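Local coordinates for copper homeostasis operon regulatory protein (Thermus thermophilus, PDB 3AAI) that probably acts as a DNA-binding transcriptional repressor of copper-homeostasis genes, with metal binding expected to release it from the operator, at residues A[17-22]-A[56-61]; A[24-29]-A[48-53]; A[61-66]-A[85-90]. All blocks are in the same frame, centred on the assembly; numbering follows the deposited sequence.

Interaction 1: A[17-22]-A[56-61]; sequences RRRLLS and DRVGEM
The two flat groups here are the guanidinium groups of Arg19 and Arg57, which neither stack nor bond. Arg19 NH2 reaches the edge of the Arg57 guanidinium in its plane and stops 3.3 Å from Arg57 NE. Both atoms are donors, so this is an approach of like charges. Seen from Arg19, both Arg57 NE and Val58 CG2 approach its guanidinium obliquely, and the two planes are turned 41° apart. The side chains cross at about a right angle, the Arg19 chain bending at chi3 (66°) to carry its end across to Arg57.

Next to the two guanidinium groups the contact is apolar, and Arg19 CB takes part in it. Val58 has CG1 anti to its backbone N, which leaves CG2 to pack at 3.5 Å against Arg19 CB. The same methyl lies 3.8 Å from Leu20 CD2, so one branch of Val58 serves two neighbours. Leu20 CB does not aim across the contact, but its branched end does come near. The CA atoms of Arg19 and Val58 are 7.0 Å apart.

Leu31 and Leu48 of the second subunit pack on Leu20 and Val58 respectively, extending the apolar layer into that subunit. Local axes 10.0 Å apart and inclined at 168° define an antiparallel helical hairpin; paired with its mate, it is typical of the dimeric four-helix bundle of this repressor.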
# COMPACT_ATOMS: atom_id res chain seq x y z
N ARG A 17 -23.44 1.26 -1.16
CA ARG A 17 -24.00 0.24 -2.05
C ARG A 17 -23.94 0.69 -3.50
O ARG A 17 -23.60 -0.09 -4.39
CB ARG A 17 -25.45 -0.08 -1.69
CG ARG A 17 -25.66 -0.80 -0.38
CD ARG A 17 -26.98 -1.56 -0.42
NE ARG A 17 -26.89 -2.68 -1.35
CZ ARG A 17 -27.94 -3.30 -1.89
NH1 ARG A 17 -29.18 -2.90 -1.59
NH2 ARG A 17 -27.76 -4.32 -2.71
N ARG A 18 -24.29 1.95 -3.73
CA ARG A 18 -24.28 2.49 -5.07
C ARG A 18 -22.87 2.49 -5.63
O ARG A 18 -22.65 2.08 -6.77
CB ARG A 18 -24.86 3.91 -5.06
CG ARG A 18 -26.30 3.93 -4.54
CD ARG A 18 -27.01 5.25 -4.82
NE ARG A 18 -27.10 5.53 -6.25
CZ ARG A 18 -27.88 6.47 -6.78
NH1 ARG A 18 -27.90 6.66 -8.09
NH2 ARG A 18 -28.65 7.21 -5.99
N ARG A 19 -21.90 2.90 -4.82
CA ARG A 19 -20.52 2.93 -5.28
C ARG A 19 -19.97 1.54 -5.50
O ARG A 19 -19.21 1.30 -6.45
CB ARG A 19 -19.65 3.70 -4.29
CG ARG A 19 -20.23 5.05 -3.90
CD ARG A 19 -19.17 5.97 -3.32
NE ARG A 19 -18.19 6.32 -4.34
CZ ARG A 19 -17.20 7.19 -4.17
NH1 ARG A 19 -17.06 7.82 -3.01
NH2 ARG A 19 -16.37 7.44 -5.17
N LEU A 20 -20.36 0.60 -4.65
CA LEU A 20 -19.85 -0.75 -4.79
C LEU A 20 -20.52 -1.51 -5.92
O LEU A 20 -19.95 -2.46 -6.47
CB LEU A 20 -19.99 -1.50 -3.47
CG LEU A 20 -19.09 -0.97 -2.36
CD1 LEU A 20 -19.33 -1.75 -1.09
CD2 LEU A 20 -17.62 -1.08 -2.79
N LEU A 21 -21.73 -1.10 -6.27
CA LEU A 21 -22.45 -1.74 -7.37
C LEU A 21 -21.71 -1.41 -8.67
O LEU A 21 -21.52 -2.27 -9.52
CB LEU A 21 -23.90 -1.22 -7.43
CG LEU A 21 -24.80 -1.92 -8.46
CD1 LEU A 21 -24.80 -3.42 -8.18
CD2 LEU A 21 -26.22 -1.37 -8.38
N SER A 22 -21.26 -0.16 -8.80
CA SER A 22 -20.50 0.23 -9.99
C SER A 22 -19.15 -0.47 -9.98
O SER A 22 -18.70 -0.98 -11.01
CB SER A 22 -20.29 1.75 -10.01
OG SER A 22 -21.53 2.43 -10.12
N ASP A 56 -11.20 1.83 -2.36
CA ASP A 56 -10.53 2.70 -1.38
C ASP A 56 -11.40 3.90 -1.02
O ASP A 56 -11.50 4.28 0.15
CB ASP A 56 -9.21 3.20 -1.95
CG ASP A 56 -8.06 2.25 -1.68
OD1 ASP A 56 -7.02 2.36 -2.37
OD2 ASP A 56 -8.20 1.39 -0.79
N ARG A 57 -12.02 4.52 -2.03
CA ARG A 57 -12.88 5.68 -1.79
C ARG A 57 -14.09 5.32 -0.93
O ARG A 57 -14.57 6.14 -0.14
CB ARG A 57 -13.33 6.30 -3.12
CG ARG A 57 -12.21 7.01 -3.86
CD ARG A 57 -12.74 7.89 -4.99
NE ARG A 57 -13.22 7.11 -6.13
CZ ARG A 57 -12.43 6.46 -6.99
NH1 ARG A 57 -12.97 5.78 -7.99
NH2 ARG A 57 -11.11 6.49 -6.84
N VAL A 58 -14.60 4.11 -1.09
CA VAL A 58 -15.73 3.68 -0.28
C VAL A 58 -15.24 3.44 1.15
O VAL A 58 -15.88 3.85 2.11
CB VAL A 58 -16.37 2.39 -0.83
CG1 VAL A 58 -17.45 1.89 0.14
CG2 VAL A 58 -16.99 2.66 -2.20
N GLY A 59 -14.09 2.78 1.28
CA GLY A 59 -13.54 2.52 2.60
C GLY A 59 -13.28 3.85 3.30
O GLY A 59 -13.46 3.98 4.51
N GLU A 60 -12.84 4.83 2.52
CA GLU A 60 -12.55 6.16 3.03
C GLU A 60 -13.80 6.81 3.60
O GLU A 60 -13.79 7.38 4.68
CB GLU A 60 -11.99 7.04 1.92
CG GLU A 60 -11.43 8.37 2.40
CD GLU A 60 -10.89 9.22 1.26
OE1 GLU A 60 -10.26 8.65 0.35
OE2 GLU A 60 -11.08 10.45 1.30
N MSE A 61 -14.89 6.72 2.84
CA MSE A 61 -16.16 7.29 3.25
C MSE A 61 -16.66 6.65 4.54
O MSE A 61 -17.08 7.34 5.47
CB MSE A 61 -17.19 7.10 2.15
CG MSE A 61 -18.63 7.19 2.63
SE MSE A 61 -19.82 6.89 1.17
CE MSE A 61 -20.04 8.74 0.64

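Interaction 2: A[24-29]-A[48-53]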
# COMPACT_ATOMS: atom_id res chain seq x y z
N LYS A 24 -18.43 -3.28 -8.76
CA LYS A 24 -18.68 -4.66 -9.18
C LYS A 24 -18.88 -4.73 -10.70
O LYS A 24 -18.38 -5.64 -11.37
CB LYS A 24 -19.92 -5.22 -8.46
CG LYS A 24 -20.47 -6.49 -9.09
CD LYS A 24 -21.81 -6.85 -8.50
CE LYS A 24 -22.60 -7.75 -9.43
NZ LYS A 24 -22.94 -7.06 -10.70
N GLY A 25 -19.62 -3.77 -11.25
CA GLY A 25 -19.82 -3.74 -12.69
C GLY A 25 -18.47 -3.58 -13.39
O GLY A 25 -18.22 -4.20 -14.42
N HIS A 26 -17.60 -2.75 -12.82
CA HIS A 26 -16.26 -2.53 -13.37
C HIS A 26 -15.47 -3.84 -13.29
O HIS A 26 -14.77 -4.22 -14.23
CB HIS A 26 -15.54 -1.44 -12.56
CG HIS A 26 -14.34 -0.85 -13.24
ND1 HIS A 26 -13.75 0.31 -12.81
CD2 HIS A 26 -13.62 -1.27 -14.31
CE1 HIS A 26 -12.71 0.59 -13.58
NE2 HIS A 26 -12.61 -0.36 -14.50
N LEU A 27 -15.60 -4.53 -12.17
CA LEU A 27 -14.90 -5.78 -11.96
C LEU A 27 -15.27 -6.81 -13.02
O LEU A 27 -14.41 -7.56 -13.51
CB LEU A 27 -15.22 -6.33 -10.56
CG LEU A 27 -14.23 -7.33 -9.94
CD1 LEU A 27 -12.80 -6.81 -10.11
CD2 LEU A 27 -14.57 -7.53 -8.45
N GLU A 28 -16.55 -6.86 -13.41
CA GLU A 28 -16.98 -7.80 -14.44
C GLU A 28 -16.36 -7.45 -15.78
O GLU A 28 -16.17 -8.31 -16.64
CB GLU A 28 -18.50 -7.80 -14.57
CG GLU A 28 -19.22 -8.24 -13.33
CD GLU A 28 -20.70 -8.48 -13.57
OE1 GLU A 28 -21.02 -9.32 -14.44
OE2 GLU A 28 -21.52 -7.83 -12.90
N GLY A 29 -16.05 -6.17 -15.97
CA GLY A 29 -15.42 -5.75 -17.21
C GLY A 29 -14.02 -6.33 -17.30
O GLY A 29 -13.56 -6.70 -18.38
N LEU A 48 -7.54 -2.78 -12.94
CA LEU A 48 -7.48 -3.31 -11.58
C LEU A 48 -7.19 -2.21 -10.57
O LEU A 48 -7.83 -2.13 -9.52
CB LEU A 48 -6.39 -4.39 -11.47
CG LEU A 48 -6.74 -5.74 -12.08
CD1 LEU A 48 -5.49 -6.61 -12.12
CD2 LEU A 48 -7.86 -6.40 -11.27
N LYS A 49 -6.22 -1.35 -10.89
CA LYS A 49 -5.86 -0.26 -10.01
C LYS A 49 -7.02 0.72 -9.89
O LYS A 49 -7.20 1.35 -8.84
CB LYS A 49 -4.61 0.46 -10.51
CG LYS A 49 -3.33 -0.37 -10.37
CD LYS A 49 -3.08 -0.75 -8.92
CE LYS A 49 -2.00 -1.82 -8.79
NZ LYS A 49 -0.68 -1.36 -9.30
N ALA A 50 -7.79 0.85 -10.96
CA ALA A 50 -8.94 1.75 -10.98
C ALA A 50 -10.01 1.19 -10.04
O ALA A 50 -10.60 1.94 -9.25
CB ALA A 50 -9.50 1.88 -12.42
N VAL A 51 -10.27 -0.11 -10.12
CA VAL A 51 -11.25 -0.74 -9.25
C VAL A 51 -10.77 -0.64 -7.80
O VAL A 51 -11.56 -0.38 -6.89
CB VAL A 51 -11.47 -2.22 -9.63
CG1 VAL A 51 -12.36 -2.91 -8.59
CG2 VAL A 51 -12.14 -2.29 -11.00
N GLU A 52 -9.47 -0.85 -7.59
CA GLU A 52 -8.91 -0.76 -6.24
C GLU A 52 -9.13 0.64 -5.70
O GLU A 52 -9.40 0.82 -4.51
CB GLU A 52 -7.42 -1.09 -6.25
CG GLU A 52 -7.10 -2.49 -6.76
CD GLU A 52 -5.64 -2.87 -6.61
OE1 GLU A 52 -4.76 -2.08 -7.03
OE2 GLU A 52 -5.37 -3.96 -6.08
N GLY A 53 -9.03 1.64 -6.57
CA GLY A 53 -9.23 3.02 -6.16
C GLY A 53 -10.67 3.29 -5.75
O GLY A 53 -10.93 4.01 -4.78
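Val51 covers one face of the His26 imidazole, packing on the ring within an antiparallel pair of helices, the hairpin that each subunit gives to a four-helix bundle. The methyl CG2 of Val51 sits 3.6 Å from the ring centroid and 16° off the normal, which meets the definition of a CH-pi contact. It is displaced toward the rim, so its closest ring atom is His26 CG, at 3.5 Å. With chi1 at 172°, Val51 turns CG2 to the imidazole and CG1 toward Leu27. Ala50 adds a second touch, its CB reaching His26 CE1 obliquely at 3.6 Å. Deeper in, Leu27 CD1 meets Val51 CG1 at 4.2 Å, a looser apolar contact for which only the branched end of Leu27 comes near.

Next outward is what probably helps to fix the ring's rotation. His26 NE2 is hydrogen-bonded to Gln47 OE1 on the opposing helix, just ahead of 48-53, so the imidazole is held by a polar bond at one nitrogen and by a methyl over its face. The axes of the two segments run at 167°, nearly antiparallel, 9.9 Å apart. Ile30 also packs on Val51 from within the chain, and Leu55 of the second subunit lies against Leu27. On the remote side of helix 10-34, where Lys24 and Glu28 pack on Glu28 and Lys24 of the second subunit, Lys24 NZ donates to Glu28 OE2 at 2.7 Å, close to the line of the CD-OE2 bond.

Interaction 3: A[61-66]-A[85-90]; sequences MVLRAH and EELMEA
Leu87 carries this contact: it has more surface buried than any other residue of the two segments, and a single atom, CD1, makes both close touches. That methyl meets Leu63 CD1 at 3.7 Å and His66 CD2 at 4.0 Å. Leu63 and His66 stand three residues apart on helix 41-69, about one turn, so both can meet one methyl.

The approaches differ. Leu63 and Leu87 cross at about a right angle and touch through their CD1 branches; Leu63 brings only its end close to helix 80-91. His66, by contrast, projects its CB directly across, with CG anti to the backbone N (chi1 -176°), and its side chain runs past that of Leu87 in the opposite sense. The methyl reaches the imidazole obliquely. With the nearest CA atoms, those of Leu63 and Leu87, 8.9 Å apart and only 105 Å² buried in total, the two segments meet through side-chain ends rather than close backbones.

Other subunits supply much of the surrounding packing. Leu67 of the third subunit lies on Leu87 and Met88 of the third subunit on Leu63, consistent with a contact between dimers in the four-chain assembly. His66 packs on Cys41 of the second subunit and meets His70 of its own chain edge-to-face. This cysteine and histidine cluster between subunits is consistent with the region where CsoR relatives bind copper, although metal binding here is inferred. The arrangement is typical of the CsoR fold, where a short C-terminal helix joins the long-helix bundle in the oligomer.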
# COMPACT_ATOMS: atom_id res chain seq x y z
N MSE A 61 -14.89 6.72 2.84
CA MSE A 61 -16.16 7.29 3.25
C MSE A 61 -16.66 6.65 4.54
O MSE A 61 -17.08 7.34 5.47
CB MSE A 61 -17.19 7.10 2.15
CG MSE A 61 -18.63 7.19 2.63
SE MSE A 61 -19.82 6.89 1.17
CE MSE A 61 -20.04 8.74 0.64
N VAL A 62 -16.63 5.32 4.58
CA VAL A 62 -17.08 4.58 5.75
C VAL A 62 -16.20 4.91 6.96
O VAL A 62 -16.71 5.13 8.06
CB VAL A 62 -17.07 3.06 5.48
CG1 VAL A 62 -17.45 2.29 6.74
CG2 VAL A 62 -18.07 2.74 4.36
N LEU A 63 -14.88 4.97 6.77
CA LEU A 63 -13.99 5.30 7.88
C LEU A 63 -14.32 6.69 8.43
O LEU A 63 -14.50 6.85 9.64
CB LEU A 63 -12.52 5.28 7.42
CG LEU A 63 -11.50 5.79 8.45
CD1 LEU A 63 -11.56 4.92 9.70
CD2 LEU A 63 -10.10 5.75 7.84
N ARG A 64 -14.40 7.67 7.54
CA ARG A 64 -14.71 9.05 7.92
C ARG A 64 -15.95 9.15 8.81
O ARG A 64 -15.91 9.75 9.88
CB ARG A 64 -14.88 9.90 6.65
CG ARG A 64 -14.98 11.40 6.89
CD ARG A 64 -15.17 12.16 5.58
NE ARG A 64 -13.98 12.11 4.73
CZ ARG A 64 -12.97 12.97 4.81
NH1 ARG A 64 -13.00 13.96 5.70
NH2 ARG A 64 -11.92 12.85 4.01
N ALA A 65 -17.06 8.57 8.36
CA ALA A 65 -18.30 8.60 9.13
C ALA A 65 -18.07 7.95 10.49
O ALA A 65 -18.51 8.47 11.53
CB ALA A 65 -19.42 7.88 8.38
N HIS A 66 -17.38 6.82 10.48
CA HIS A 66 -17.06 6.08 11.70
C HIS A 66 -16.30 7.00 12.66
O HIS A 66 -16.58 7.03 13.86
CB HIS A 66 -16.21 4.86 11.35
CG HIS A 66 -15.88 3.97 12.51
ND1 HIS A 66 -16.84 3.21 13.16
CD2 HIS A 66 -14.71 3.68 13.12
CE1 HIS A 66 -16.26 2.49 14.11
NE2 HIS A 66 -14.97 2.76 14.10
N GLU A 85 -9.03 -0.71 19.17
CA GLU A 85 -8.54 -2.06 18.89
C GLU A 85 -9.18 -2.63 17.63
O GLU A 85 -8.50 -3.18 16.77
CB GLU A 85 -8.81 -2.98 20.09
N GLU A 86 -10.50 -2.51 17.54
CA GLU A 86 -11.24 -3.03 16.39
C GLU A 86 -10.85 -2.29 15.11
O GLU A 86 -10.56 -2.91 14.09
CB GLU A 86 -12.74 -2.92 16.64
N LEU A 87 -10.84 -0.96 15.19
CA LEU A 87 -10.49 -0.13 14.04
C LEU A 87 -9.12 -0.51 13.47
O LEU A 87 -9.00 -0.83 12.29
CB LEU A 87 -10.49 1.34 14.43
CG LEU A 87 -10.16 2.33 13.31
CD1 LEU A 87 -11.13 2.12 12.14
CD2 LEU A 87 -10.26 3.75 13.84
N MSE A 88 -8.09 -0.46 14.32
CA MSE A 88 -6.73 -0.79 13.90
C MSE A 88 -6.72 -2.19 13.29
O MSE A 88 -5.96 -2.48 12.37
CB MSE A 88 -5.78 -0.75 15.10
CG MSE A 88 -5.65 0.62 15.76
SE MSE A 88 -4.92 1.99 14.58
CE MSE A 88 -3.05 1.51 14.71
N GLU A 89 -7.59 -3.05 13.81
CA GLU A 89 -7.71 -4.41 13.33
C GLU A 89 -8.26 -4.40 11.90
O GLU A 89 -7.81 -5.15 11.03
CB GLU A 89 -8.65 -5.20 14.24
CG GLU A 89 -8.66 -6.68 14.02
CD GLU A 89 -9.47 -7.41 15.06
OE1 GLU A 89 -9.14 -7.29 16.26
OE2 GLU A 89 -10.45 -8.10 14.70
N ALA A 90 -9.23 -3.52 11.66
CA ALA A 90 -9.83 -3.39 10.34
C ALA A 90 -8.82 -2.74 9.41
O ALA A 90 -8.58 -3.23 8.31
CB ALA A 90 -11.10 -2.55 10.42

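Overall arrangement
Helix 41-69 takes part in all three contacts. Interactions 1 and 2 are successive layers of one hairpin with helix 10-34, their centres 11 Å apart, and interaction 2 lies nearer the turn that links the two helices. Interaction 3 continues along helix 41-69, sharing Met61 with interaction 1 at 14 Å between centres, but turns to helix 80-91. Interactions 2 and 3 lie on opposite sides of the chain's centre, 23 Å apart between centres and about 9 Å between nearest atoms. The second subunit borders all three, while the third reaches interactions 1 and 3. The probable metal-binding region adjoins interaction 3, far from the hairpin layer at His26.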